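Local coordinates for ABC transporter substrate-binding protein (Rhizobium radiobacter, PDB 6TFQ) that probably serves as the solute-binding component of an ABC importer and holds a sugar-glutamate conjugate in its ligand-binding site, at residues Glu5-Val10 and Ser200-Asn205; Glu13-Leu18 and Thr26-Leu31; Asn205-Arg210 and Gln338-Glu343; Val242-Pro247 and Glu459-Trp464. One frame throughout, in Å; residues are numbered along the deposited sequence.

Contact 1. Residues Glu5-Val10 and Ser200-Asn205. With GLC (alpha-D-glucopyranose), chain C; SO4 (sulfate ion), chain E.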
# COMPACT_ATOMS: atom_id res chain seq x y z
N GLU A 5 -4.01 16.88 -22.28
CA GLU A 5 -4.95 16.63 -21.18
C GLU A 5 -5.27 15.15 -21.07
O GLU A 5 -5.83 14.55 -21.99
CB GLU A 5 -6.20 17.50 -21.30
CG GLU A 5 -5.87 18.98 -21.43
CD GLU A 5 -7.05 19.92 -21.58
OE1 GLU A 5 -8.15 19.46 -21.95
OE2 GLU A 5 -6.87 21.13 -21.32
N LEU A 6 -4.86 14.54 -19.94
CA LEU A 6 -5.04 13.12 -19.67
C LEU A 6 -6.28 12.84 -18.81
O LEU A 6 -6.49 13.52 -17.81
CB LEU A 6 -3.76 12.56 -19.00
CG LEU A 6 -3.79 11.11 -18.43
CD1 LEU A 6 -3.80 10.09 -19.52
CD2 LEU A 6 -2.57 10.85 -17.60
N SER A 7 -7.08 11.85 -19.20
CA SER A 7 -8.26 11.37 -18.47
C SER A 7 -7.97 9.96 -17.96
O SER A 7 -7.59 9.07 -18.72
CB SER A 7 -9.52 11.39 -19.33
OG SER A 7 -10.05 12.71 -19.29
N MSE A 8 -8.15 9.78 -16.67
CA MSE A 8 -7.83 8.55 -15.98
C MSE A 8 -9.01 8.11 -15.10
O MSE A 8 -9.55 8.94 -14.38
CB MSE A 8 -6.62 8.87 -15.12
CG MSE A 8 -5.91 7.69 -14.57
SE MSE A 8 -4.31 8.34 -13.62
CE MSE A 8 -4.14 6.83 -12.59
N GLY A 9 -9.39 6.82 -15.18
CA GLY A 9 -10.49 6.24 -14.40
C GLY A 9 -10.00 5.21 -13.41
O GLY A 9 -9.27 4.29 -13.79
N VAL A 10 -10.37 5.36 -12.12
CA VAL A 10 -9.85 4.48 -11.06
C VAL A 10 -10.97 3.76 -10.27
O VAL A 10 -12.10 4.24 -10.24
CB VAL A 10 -8.85 5.23 -10.10
CG1 VAL A 10 -7.69 5.87 -10.86
CG2 VAL A 10 -9.57 6.25 -9.21
N SER A 200 -7.33 14.68 -15.44
CA SER A 200 -8.69 14.54 -14.94
C SER A 200 -8.73 13.12 -14.37
O SER A 200 -8.75 12.15 -15.12
CB SER A 200 -9.73 14.73 -16.05
OG SER A 200 -11.02 14.61 -15.47
N TYR A 201 -8.59 13.03 -13.04
CA TYR A 201 -8.53 11.79 -12.28
C TYR A 201 -9.95 11.48 -11.78
O TYR A 201 -10.44 12.10 -10.85
CB TYR A 201 -7.52 11.97 -11.13
CG TYR A 201 -7.23 10.73 -10.33
CD1 TYR A 201 -8.02 10.37 -9.23
CD2 TYR A 201 -6.09 9.96 -10.58
CE1 TYR A 201 -7.69 9.28 -8.43
CE2 TYR A 201 -5.75 8.87 -9.79
CZ TYR A 201 -6.56 8.53 -8.71
OH TYR A 201 -6.23 7.45 -7.94
N ARG A 202 -10.61 10.52 -12.44
CA ARG A 202 -12.03 10.21 -12.24
C ARG A 202 -12.33 8.97 -11.40
O ARG A 202 -11.74 7.90 -11.60
CB ARG A 202 -12.75 10.13 -13.59
CG ARG A 202 -12.58 11.42 -14.38
CD ARG A 202 -12.97 11.27 -15.82
NE ARG A 202 -12.74 12.49 -16.57
CZ ARG A 202 -13.26 12.74 -17.77
NH1 ARG A 202 -14.06 11.85 -18.35
NH2 ARG A 202 -13.00 13.88 -18.38
N PHE A 203 -13.27 9.16 -10.46
CA PHE A 203 -13.77 8.14 -9.54
C PHE A 203 -14.84 7.32 -10.25
O PHE A 203 -15.94 7.79 -10.45
CB PHE A 203 -14.30 8.80 -8.24
CG PHE A 203 -13.19 9.53 -7.52
CD1 PHE A 203 -12.06 8.85 -7.08
CD2 PHE A 203 -13.26 10.91 -7.33
CE1 PHE A 203 -11.00 9.54 -6.48
CE2 PHE A 203 -12.20 11.60 -6.73
CZ PHE A 203 -11.07 10.90 -6.32
N LEU A 204 -14.45 6.12 -10.72
CA LEU A 204 -15.31 5.22 -11.48
C LEU A 204 -15.21 3.80 -10.91
O LEU A 204 -14.66 2.90 -11.56
CB LEU A 204 -14.95 5.27 -12.99
CG LEU A 204 -15.22 6.60 -13.72
CD1 LEU A 204 -14.63 6.55 -15.12
CD2 LEU A 204 -16.75 6.92 -13.78
N ASN A 205 -15.73 3.61 -9.69
CA ASN A 205 -15.69 2.36 -8.95
C ASN A 205 -16.28 1.15 -9.69
O ASN A 205 -15.64 0.10 -9.74
CB ASN A 205 -16.35 2.50 -7.56
CG ASN A 205 -15.84 1.44 -6.61
OD1 ASN A 205 -14.64 1.33 -6.37
ND2 ASN A 205 -16.74 0.61 -6.07
C1 GLC C . -20.43 0.95 -8.01
C2 GLC C . -20.85 2.41 -8.21
C3 GLC C . -22.25 2.51 -8.80
C4 GLC C . -22.74 1.15 -9.30
C5 GLC C . -22.73 0.12 -8.17
C6 GLC C . -22.89 -1.31 -8.64
O1 GLC C . -19.27 0.86 -7.27
O2 GLC C . -20.77 3.15 -7.00
O3 GLC C . -22.27 3.46 -9.86
O4 GLC C . -24.06 1.28 -9.82
O5 GLC C . -21.49 0.18 -7.43
O6 GLC C . -22.60 -2.26 -7.62
S SO4 E . -5.70 18.80 -25.44
O1 SO4 E . -5.83 18.42 -26.85
O2 SO4 E . -6.80 19.69 -25.07
O3 SO4 E . -4.43 19.52 -25.24
O4 SO4 E . -5.77 17.60 -24.62

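Contact 2. Residues Glu13-Leu18 and Thr26-Leu31. With N72 ((2~{R})-2-[[(3~{R},4~{R},5~{S})-3,4,5,6-tetrakis(oxidanyl)-2-oxidanylidene-hexyl]amino]pentanedioic acid), chain D; GLC (alpha-D-glucopyranose), chain C.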
# COMPACT_ATOMS: atom_id res chain seq x y z
N GLU A 13 -14.28 5.70 -5.01
CA GLU A 13 -15.46 6.56 -4.92
C GLU A 13 -15.10 8.01 -4.71
O GLU A 13 -15.87 8.89 -5.08
CB GLU A 13 -16.39 6.10 -3.77
CG GLU A 13 -17.05 4.74 -3.98
CD GLU A 13 -18.08 4.62 -5.09
OE1 GLU A 13 -18.38 5.64 -5.76
OE2 GLU A 13 -18.61 3.50 -5.27
N ASP A 14 -13.95 8.28 -4.07
CA ASP A 14 -13.60 9.65 -3.70
C ASP A 14 -12.19 9.75 -3.15
O ASP A 14 -11.54 8.74 -2.90
CB ASP A 14 -14.59 10.11 -2.57
CG ASP A 14 -14.97 11.58 -2.55
OD1 ASP A 14 -14.31 12.38 -3.26
OD2 ASP A 14 -15.91 11.93 -1.84
N VAL A 15 -11.76 11.00 -2.90
CA VAL A 15 -10.52 11.35 -2.22
C VAL A 15 -10.88 11.31 -0.73
O VAL A 15 -11.87 11.94 -0.34
CB VAL A 15 -10.07 12.81 -2.50
CG1 VAL A 15 -8.67 13.07 -1.97
CG2 VAL A 15 -10.20 13.19 -3.95
N THR A 16 -10.05 10.70 0.09
CA THR A 16 -10.27 10.77 1.54
C THR A 16 -9.28 11.83 2.07
O THR A 16 -9.69 12.79 2.71
CB THR A 16 -10.06 9.39 2.21
OG1 THR A 16 -10.91 8.44 1.59
CG2 THR A 16 -10.31 9.43 3.72
N THR A 17 -7.99 11.64 1.80
CA THR A 17 -6.95 12.55 2.26
C THR A 17 -5.76 12.61 1.30
O THR A 17 -5.28 11.57 0.83
CB THR A 17 -6.51 12.25 3.73
OG1 THR A 17 -5.42 13.10 4.07
CG2 THR A 17 -6.12 10.77 3.98
N LEU A 18 -5.27 13.82 1.06
CA LEU A 18 -4.08 14.04 0.25
C LEU A 18 -2.91 14.50 1.14
O LEU A 18 -1.90 15.00 0.64
CB LEU A 18 -4.34 14.94 -0.98
CG LEU A 18 -5.37 14.38 -1.98
CD1 LEU A 18 -5.63 15.33 -3.12
CD2 LEU A 18 -4.95 13.00 -2.50
N THR A 26 -5.28 2.90 -2.16
CA THR A 26 -4.53 2.97 -3.42
C THR A 26 -4.75 4.31 -4.14
O THR A 26 -3.78 4.93 -4.54
CB THR A 26 -4.86 1.77 -4.32
OG1 THR A 26 -4.32 0.61 -3.70
CG2 THR A 26 -4.27 1.92 -5.75
N SER A 27 -6.02 4.73 -4.28
CA SER A 27 -6.39 5.98 -4.94
C SER A 27 -5.75 7.23 -4.31
O SER A 27 -5.16 8.03 -5.04
CB SER A 27 -7.91 6.13 -5.03
OG SER A 27 -8.25 7.23 -5.86
N ASP A 28 -5.80 7.38 -2.97
CA ASP A 28 -5.18 8.52 -2.29
C ASP A 28 -3.65 8.50 -2.45
O ASP A 28 -3.05 9.54 -2.73
CB ASP A 28 -5.56 8.58 -0.81
CG ASP A 28 -6.98 9.04 -0.48
OD1 ASP A 28 -7.73 9.40 -1.43
OD2 ASP A 28 -7.35 9.02 0.71
N ARG A 29 -3.04 7.30 -2.31
CA ARG A 29 -1.60 7.09 -2.48
C ARG A 29 -1.15 7.42 -3.89
O ARG A 29 -0.08 7.98 -4.06
CB ARG A 29 -1.21 5.64 -2.13
CG ARG A 29 -1.30 5.30 -0.64
CD ARG A 29 -0.80 3.88 -0.49
NE ARG A 29 -0.98 3.33 0.85
CZ ARG A 29 -0.07 3.37 1.82
NH1 ARG A 29 1.07 4.02 1.64
NH2 ARG A 29 -0.32 2.79 2.98
N THR A 30 -1.98 7.08 -4.91
CA THR A 30 -1.70 7.38 -6.31
C THR A 30 -1.65 8.91 -6.53
O THR A 30 -0.66 9.41 -7.07
CB THR A 30 -2.72 6.71 -7.24
OG1 THR A 30 -2.73 5.30 -6.99
CG2 THR A 30 -2.43 6.95 -8.69
N LEU A 31 -2.70 9.63 -6.10
CA LEU A 31 -2.74 11.09 -6.23
C LEU A 31 -1.57 11.75 -5.50
O LEU A 31 -0.94 12.66 -6.05
CB LEU A 31 -4.08 11.64 -5.69
CG LEU A 31 -5.31 11.40 -6.56
CD1 LEU A 31 -6.60 11.45 -5.72
CD2 LEU A 31 -5.37 12.38 -7.74
OAB N72 D . -8.49 -8.51 -5.44
CAF N72 D . -7.93 -8.00 -4.23
CAG N72 D . -7.91 -6.46 -4.14
OAC N72 D . -8.31 -5.86 -5.34
CAH N72 D . -6.65 -5.97 -3.41
OAM N72 D . -5.54 -6.83 -3.37
CAI N72 D . -5.91 -4.67 -3.63
OAD N72 D . -6.10 -4.19 -4.91
CAJ N72 D . -6.18 -3.64 -2.53
OAE N72 D . -6.48 -4.07 -1.42
CAK N72 D . -5.94 -2.14 -2.72
N N72 D . -4.80 -1.77 -1.89
CA N72 D . -4.93 -0.78 -0.87
C N72 D . -6.35 -0.44 -0.39
O N72 D . -6.83 0.57 -0.96
CB N72 D . -3.92 -1.08 0.24
CG N72 D . -4.06 -0.30 1.55
CD N72 D . -2.77 0.03 2.30
OE1 N72 D . -1.74 0.45 1.72
OE2 N72 D . -2.76 -0.13 3.54
OXT N72 D . -7.02 -1.05 0.51
C1 GLC C . -20.43 0.95 -8.01
C2 GLC C . -20.85 2.41 -8.21
C3 GLC C . -22.25 2.51 -8.80
C4 GLC C . -22.74 1.15 -9.30
C5 GLC C . -22.73 0.12 -8.17
C6 GLC C . -22.89 -1.31 -8.64
O1 GLC C . -19.27 0.86 -7.27
O2 GLC C . -20.77 3.15 -7.00
O3 GLC C . -22.27 3.46 -9.86
O4 GLC C . -24.06 1.28 -9.82
O5 GLC C . -21.49 0.18 -7.43
O6 GLC C . -22.60 -2.26 -7.62
O HOH W 1 -8.70 9.04 -3.90
O HOH W 2 -10.17 7.22 -0.69

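Contact 3. Residues Asn205-Arg210 and Gln338-Glu343. With N72 ((2~{R})-2-[[(3~{R},4~{R},5~{S})-3,4,5,6-tetrakis(oxidanyl)-2-oxidanylidene-hexyl]amino]pentanedioic acid), chain D; GLC (alpha-D-glucopyranose), chain C.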
# COMPACT_ATOMS: atom_id res chain seq x y z
N ASN A 205 -15.73 3.61 -9.69
CA ASN A 205 -15.69 2.36 -8.95
C ASN A 205 -16.28 1.15 -9.69
O ASN A 205 -15.64 0.10 -9.74
CB ASN A 205 -16.35 2.50 -7.56
CG ASN A 205 -15.84 1.44 -6.61
OD1 ASN A 205 -14.64 1.33 -6.37
ND2 ASN A 205 -16.74 0.61 -6.07
N ASN A 206 -17.47 1.32 -10.28
CA ASN A 206 -18.14 0.27 -11.03
C ASN A 206 -17.29 -0.13 -12.25
O ASN A 206 -17.00 0.72 -13.10
CB ASN A 206 -19.55 0.72 -11.42
CG ASN A 206 -20.30 -0.37 -12.13
OD1 ASN A 206 -20.15 -0.57 -13.34
ND2 ASN A 206 -21.12 -1.10 -11.40
N GLU A 207 -16.84 -1.41 -12.29
CA GLU A 207 -15.96 -1.97 -13.33
C GLU A 207 -16.53 -1.94 -14.73
O GLU A 207 -15.80 -1.59 -15.66
CB GLU A 207 -15.51 -3.41 -12.99
CG GLU A 207 -14.47 -3.49 -11.89
CD GLU A 207 -14.00 -4.89 -11.52
OE1 GLU A 207 -14.51 -5.87 -12.10
OE2 GLU A 207 -13.13 -4.99 -10.63
N ALA A 208 -17.81 -2.32 -14.90
CA ALA A 208 -18.46 -2.34 -16.22
C ALA A 208 -18.57 -0.92 -16.79
O ALA A 208 -18.25 -0.72 -17.96
CB ALA A 208 -19.83 -3.02 -16.14
N ALA A 209 -18.94 0.07 -15.95
CA ALA A 209 -19.02 1.48 -16.35
C ALA A 209 -17.62 2.06 -16.69
O ALA A 209 -17.47 2.75 -17.70
CB ALA A 209 -19.72 2.30 -15.24
N ARG A 210 -16.59 1.73 -15.89
CA ARG A 210 -15.20 2.18 -16.12
C ARG A 210 -14.66 1.61 -17.44
O ARG A 210 -14.04 2.35 -18.19
CB ARG A 210 -14.28 1.83 -14.93
CG ARG A 210 -12.88 2.53 -14.93
CD ARG A 210 -11.87 1.85 -13.97
NE ARG A 210 -12.59 1.46 -12.77
CZ ARG A 210 -12.56 0.28 -12.18
NH1 ARG A 210 -11.69 -0.64 -12.57
NH2 ARG A 210 -13.33 0.04 -11.15
N GLN A 338 -16.29 -2.59 -0.58
CA GLN A 338 -16.92 -2.54 -1.89
C GLN A 338 -15.92 -2.15 -3.01
O GLN A 338 -16.33 -1.92 -4.14
CB GLN A 338 -18.18 -1.66 -1.88
CG GLN A 338 -19.36 -2.37 -1.23
CD GLN A 338 -20.59 -1.50 -1.20
OE1 GLN A 338 -20.58 -0.38 -0.69
NE2 GLN A 338 -21.67 -1.98 -1.77
N LEU A 339 -14.60 -2.13 -2.70
CA LEU A 339 -13.54 -2.03 -3.72
C LEU A 339 -13.80 -3.32 -4.55
O LEU A 339 -13.91 -4.38 -3.93
CB LEU A 339 -12.13 -2.07 -3.10
CG LEU A 339 -10.97 -2.07 -4.11
CD1 LEU A 339 -10.91 -0.74 -4.86
CD2 LEU A 339 -9.64 -2.45 -3.45
N PRO A 340 -14.08 -3.24 -5.89
CA PRO A 340 -14.55 -4.44 -6.62
C PRO A 340 -13.67 -5.69 -6.53
O PRO A 340 -14.23 -6.78 -6.41
CB PRO A 340 -14.74 -3.95 -8.05
CG PRO A 340 -15.02 -2.47 -7.89
CD PRO A 340 -14.11 -2.04 -6.76
N GLY A 341 -12.34 -5.53 -6.51
CA GLY A 341 -11.42 -6.65 -6.36
C GLY A 341 -11.56 -7.35 -5.03
O GLY A 341 -11.55 -8.57 -4.98
N LEU A 342 -11.71 -6.57 -3.93
CA LEU A 342 -11.90 -7.11 -2.58
C LEU A 342 -13.29 -7.76 -2.45
O LEU A 342 -13.45 -8.77 -1.78
CB LEU A 342 -11.69 -6.03 -1.50
CG LEU A 342 -10.21 -5.67 -1.19
CD1 LEU A 342 -10.12 -4.47 -0.23
CD2 LEU A 342 -9.43 -6.87 -0.62
N GLU A 343 -14.29 -7.16 -3.11
CA GLU A 343 -15.66 -7.66 -3.11
C GLU A 343 -15.74 -9.04 -3.81
O GLU A 343 -16.36 -9.96 -3.27
CB GLU A 343 -16.60 -6.63 -3.76
CG GLU A 343 -18.04 -7.08 -3.86
CD GLU A 343 -18.93 -5.94 -4.32
OE1 GLU A 343 -19.03 -5.72 -5.55
OE2 GLU A 343 -19.49 -5.24 -3.45
OAB N72 D . -8.49 -8.51 -5.44
CAF N72 D . -7.93 -8.00 -4.23
CAG N72 D . -7.91 -6.46 -4.14
OAC N72 D . -8.31 -5.86 -5.34
CAH N72 D . -6.65 -5.97 -3.41
OAM N72 D . -5.54 -6.83 -3.37
CAI N72 D . -5.91 -4.67 -3.63
OAD N72 D . -6.10 -4.19 -4.91
CAJ N72 D . -6.18 -3.64 -2.53
OAE N72 D . -6.48 -4.07 -1.42
CAK N72 D . -5.94 -2.14 -2.72
N N72 D . -4.80 -1.77 -1.89
CA N72 D . -4.93 -0.78 -0.87
C N72 D . -6.35 -0.44 -0.39
O N72 D . -6.83 0.57 -0.96
CB N72 D . -3.92 -1.08 0.24
CG N72 D . -4.06 -0.30 1.55
CD N72 D . -2.77 0.03 2.30
OE1 N72 D . -1.74 0.45 1.72
OE2 N72 D . -2.76 -0.13 3.54
OXT N72 D . -7.02 -1.05 0.51
C1 GLC C . -20.43 0.95 -8.01
C2 GLC C . -20.85 2.41 -8.21
C3 GLC C . -22.25 2.51 -8.80
C4 GLC C . -22.74 1.15 -9.30
C5 GLC C . -22.73 0.12 -8.17
C6 GLC C . -22.89 -1.31 -8.64
O1 GLC C . -19.27 0.86 -7.27
O2 GLC C . -20.77 3.15 -7.00
O3 GLC C . -22.27 3.46 -9.86
O4 GLC C . -24.06 1.28 -9.82
O5 GLC C . -21.49 0.18 -7.43
O6 GLC C . -22.60 -2.26 -7.62

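Contact 4. Residues Val242-Pro247 and Glu459-Trp464. With N72 ((2~{R})-2-[[(3~{R},4~{R},5~{S})-3,4,5,6-tetrakis(oxidanyl)-2-oxidanylidene-hexyl]amino]pentanedioic acid), chain D.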
# COMPACT_ATOMS: atom_id res chain seq x y z
N VAL A 242 -1.86 -3.15 -21.98
CA VAL A 242 -2.13 -3.57 -20.61
C VAL A 242 -0.81 -3.58 -19.83
O VAL A 242 0.19 -4.10 -20.33
CB VAL A 242 -2.87 -4.94 -20.53
CG1 VAL A 242 -3.04 -5.41 -19.09
CG2 VAL A 242 -4.23 -4.88 -21.23
N ASP A 243 -0.82 -3.01 -18.62
CA ASP A 243 0.33 -2.99 -17.72
C ASP A 243 0.02 -3.80 -16.47
O ASP A 243 -0.99 -3.56 -15.80
CB ASP A 243 0.72 -1.55 -17.34
CG ASP A 243 1.15 -0.70 -18.52
OD1 ASP A 243 1.87 -1.22 -19.39
OD2 ASP A 243 0.78 0.50 -18.55
N THR A 244 0.88 -4.78 -16.18
CA THR A 244 0.83 -5.66 -15.02
C THR A 244 2.02 -5.13 -14.19
O THR A 244 3.16 -5.30 -14.58
CB THR A 244 0.85 -7.12 -15.50
OG1 THR A 244 -0.44 -7.41 -16.04
CG2 THR A 244 1.14 -8.10 -14.44
N ILE A 245 1.70 -4.42 -13.10
CA ILE A 245 2.56 -3.60 -12.24
C ILE A 245 2.97 -4.22 -10.88
O ILE A 245 2.12 -4.55 -10.05
CB ILE A 245 1.81 -2.22 -12.00
CG1 ILE A 245 1.46 -1.49 -13.32
CG2 ILE A 245 2.53 -1.27 -11.03
CD1 ILE A 245 0.62 -0.15 -13.12
N GLU A 246 4.27 -4.19 -10.61
CA GLU A 246 4.80 -4.58 -9.31
C GLU A 246 4.60 -3.39 -8.33
O GLU A 246 4.52 -2.25 -8.78
CB GLU A 246 6.29 -4.95 -9.44
CG GLU A 246 6.53 -6.30 -10.08
CD GLU A 246 7.98 -6.70 -10.27
OE1 GLU A 246 8.89 -5.92 -9.89
OE2 GLU A 246 8.21 -7.81 -10.82
N PRO A 247 4.52 -3.60 -7.00
CA PRO A 247 4.57 -4.90 -6.31
C PRO A 247 3.19 -5.57 -6.28
O PRO A 247 2.16 -4.92 -6.44
CB PRO A 247 5.09 -4.53 -4.92
CG PRO A 247 4.58 -3.13 -4.67
CD PRO A 247 4.35 -2.49 -6.03
N GLU A 459 -1.69 -13.05 -3.95
CA GLU A 459 -1.12 -11.72 -4.11
C GLU A 459 -1.37 -11.33 -5.58
O GLU A 459 -1.32 -12.19 -6.46
CB GLU A 459 0.36 -11.64 -3.71
CG GLU A 459 1.33 -12.40 -4.60
CD GLU A 459 2.77 -12.37 -4.15
OE1 GLU A 459 3.07 -11.80 -3.07
OE2 GLU A 459 3.61 -12.92 -4.89
N ASN A 460 -1.69 -10.07 -5.82
CA ASN A 460 -1.97 -9.61 -7.18
C ASN A 460 -1.16 -8.43 -7.59
O ASN A 460 -1.09 -7.44 -6.87
CB ASN A 460 -3.46 -9.27 -7.37
CG ASN A 460 -4.20 -8.77 -6.14
OD1 ASN A 460 -4.96 -9.51 -5.53
ND2 ASN A 460 -4.01 -7.51 -5.74
N LEU A 461 -0.61 -8.51 -8.81
CA LEU A 461 0.08 -7.39 -9.41
C LEU A 461 -1.00 -6.35 -9.77
O LEU A 461 -2.17 -6.73 -9.96
CB LEU A 461 0.83 -7.85 -10.69
CG LEU A 461 2.01 -8.85 -10.49
CD1 LEU A 461 2.41 -9.47 -11.80
CD2 LEU A 461 3.23 -8.17 -9.82
N GLY A 462 -0.63 -5.07 -9.82
CA GLY A 462 -1.55 -4.02 -10.23
C GLY A 462 -1.88 -4.17 -11.70
O GLY A 462 -1.00 -4.53 -12.48
N THR A 463 -3.15 -3.97 -12.09
CA THR A 463 -3.56 -4.09 -13.50
C THR A 463 -4.19 -2.79 -13.97
O THR A 463 -5.12 -2.27 -13.34
CB THR A 463 -4.51 -5.26 -13.73
OG1 THR A 463 -5.57 -5.17 -12.79
CG2 THR A 463 -3.82 -6.60 -13.64
N TRP A 464 -3.66 -2.28 -15.08
CA TRP A 464 -4.06 -1.01 -15.71
C TRP A 464 -3.98 -1.12 -17.21
O TRP A 464 -3.22 -1.92 -17.75
CB TRP A 464 -3.12 0.13 -15.22
CG TRP A 464 -3.21 0.35 -13.74
CD1 TRP A 464 -2.65 -0.41 -12.76
CD2 TRP A 464 -4.02 1.33 -13.08
NE1 TRP A 464 -3.07 0.02 -11.53
CE2 TRP A 464 -3.90 1.09 -11.69
CE3 TRP A 464 -4.75 2.45 -13.51
CZ2 TRP A 464 -4.48 1.94 -10.74
CZ3 TRP A 464 -5.35 3.27 -12.57
CH2 TRP A 464 -5.20 3.01 -11.20
OAB N72 D . -8.49 -8.51 -5.44
CAF N72 D . -7.93 -8.00 -4.23
CAG N72 D . -7.91 -6.46 -4.14
OAC N72 D . -8.31 -5.86 -5.34
CAH N72 D . -6.65 -5.97 -3.41
OAM N72 D . -5.54 -6.83 -3.37
CAI N72 D . -5.91 -4.67 -3.63
OAD N72 D . -6.10 -4.19 -4.91
CAJ N72 D . -6.18 -3.64 -2.53
OAE N72 D . -6.48 -4.07 -1.42
CAK N72 D . -5.94 -2.14 -2.72
N N72 D . -4.80 -1.77 -1.89
CA N72 D . -4.93 -0.78 -0.87
C N72 D . -6.35 -0.44 -0.39
O N72 D . -6.83 0.57 -0.96
CB N72 D . -3.92 -1.08 0.24
CG N72 D . -4.06 -0.30 1.55
CD N72 D . -2.77 0.03 2.30
OE1 N72 D . -1.74 0.45 1.72
OE2 N72 D . -2.76 -0.13 3.54
OXT N72 D . -7.02 -1.05 0.51

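Contact 1. Residues Glu5-Val10 and Ser200-Asn205
R202 runs from beside M8 O to S7 OG across the pair of strands. R202 CB lies 3.5 Å from M8 O, and CG is still close to that oxygen. CG stands beside the backbone N, anti to the carbonyl carbon (chi1 -57°), and the chain then runs extended to NE. R202 NE gives a nearly straight bond of 2.9 Å to S200 OG, in the guanidinium plane. S7 OG sits over one guanidinium face, 3.3 Å from R202 NH2, at too poor an angle for a hydrogen bond. NH1 forms a salt bridge with E218.

The backbones make a parallel pair in the mixed sheet, where strand 5-10 also pairs with strand 221-223. R202 N reaches M8 O at 2.7 Å. M8 and Y201 share the other face, under helix 26-35. The selenium of M8, a selenomethionine, makes an oblique Met-aromatic contact, SE 3.9 Å from Y201 CD2. The V10 and Y201 side chains cross at about a right angle, with V10 CG1 3.6 Å from Y201 CZ. Y201 OH is hydrogen-bonded to S27.

Contact 2. Residues Glu13-Leu18 and Thr26-Leu31
The carboxylate of D28 grips the backbone of T16 and T17. An aspartate in the first turn of helix 26-35 thus accepts from two successive N-H groups of the loop after strand 5-10. D28 CG stands beside its backbone N, anti to the carbonyl carbon (chi1 -74°), which sends the carboxylate to the loop. T16 N meets the syn lone pair of D28 OD1 at 3.1 Å. T17 N reaches D28 OD2 at 2.9 Å from above the carboxylate plane. T16 N also has a weak bond to OD2. Without this carboxylate, as with an alanine here, both N-H groups would probably lose their acceptor and the loop could shift on the helix.

One water extends the network, donating to D14 O and D28 OD1 and accepting from S27 OG. The helix start also serves the sugar-glutamate ligand: T26 N donates to its atom O at 3.0 Å. Further out the contact is apolar. V15 CG2 approaches L31 CD1 only loosely, at 4.4 Å, while L18 CD2 lies 3.6 Å from L31 CB.

Contact 3. Residues Asn205-Arg210 and Gln338-Glu343
N205 and E207 close on P340 where two helices begin, 207-216 and 340-353. L339 is the N-cap residue of the second helix. N206 is that of the first, and its OD1 accepts from A209 N in a capping bond.

One hydrogen bond joins the segments. N205 ND2 donates to Q338 O at 3.2 Å. The acceptor lies in the amide plane of N205, but the donor stands above the carbonyl plane of Q338. N205 ND2 also donates to glucose O1 at 2.8 Å. With CG anti to the backbone N (chi1 -157°), the amide faces both partners. A leucine in place of N205 would probably leave Q338 O without this donor and cost glucose O1 its short bond, leaving the weak one to E13.

Most of the rest sets polar atoms against proline carbons, with E207 CG alongside as well. N205 O lies 3.2 Å from P340 CG, and N205 OD1 lies 3.4 Å from P340 CD. E207 slides past the proline in the opposite direction, its OE1 bonded to N225.

The same turn also reaches the sugar-glutamate ligand. A side chain at G341 would run into ligand atom OAC. On the E207 side, E207 OE2 stops 3.2 Å from P340 CB.

Contact 4. Residues Val242-Pro247 and Glu459-Trp464
I245 CG1 and W464 CG each stand beside their own backbone N, anti to the carbonyl carbon (chi1 -57° and -63°), which brings I245 CD1 to the indole. The I245 chain runs out extended, and I245 CD1 comes obliquely to the ring, 3.3 Å from W464 CD1. T244 is turned so that its methyl CG2 is anti to the backbone N. T244 CG2 meets L461 CD1 at 3.2 Å, tighter than usual for two carbons, and the two side chains cross at about a right angle.

The backbones form an antiparallel pair in the mixed sheet. D243 with W464 and I245 with G462 are the hydrogen-bonded pairs, and T244 with T463 is the non-hydrogen-bonded pair between them. D243 N reaches W464 O at 2.8 Å, and I245 N reaches G462 O at 2.8 Å. G462 matters for fit: a CB there would press on I245 CB. Past I245 the chain turns a corner at E246 and P247, with a cis peptide bond before P247. E246 CG still runs alongside L461, 3.8 Å from L461 CD2.

The polar ends have partners beyond the two segments. W464 NE1 is bonded to S482 O. N460 ND2 donates to OAM of the sugar-glutamate ligand at 2.9 Å, while its OD1 accepts from N251. The backbone bonds and apolar packing probably help hold the strand that carries N460 to the ligand.

Contact 1 is the most buried; the other three are only partly so. Contacts 1 and 4 belong to the same mixed sheet, one parallel and one antiparallel, and both rest on backbone bonds. They touch where W464 packs on M8 and V10. Contacts 2 and 3 join loops and helix starts, so side-chain polar groups do more there. In contact 2 a carboxylate takes backbone N-H groups, and in contact 3 an amide donates. Contact 2 lies against contact 1, with V15 on F203 and S27 bonded to Y201. Contacts 1 and 3 share N205. Contacts 1, 2 and 3 touch the glucose, while 2, 3 and 4 reach the sugar-glutamate ligand.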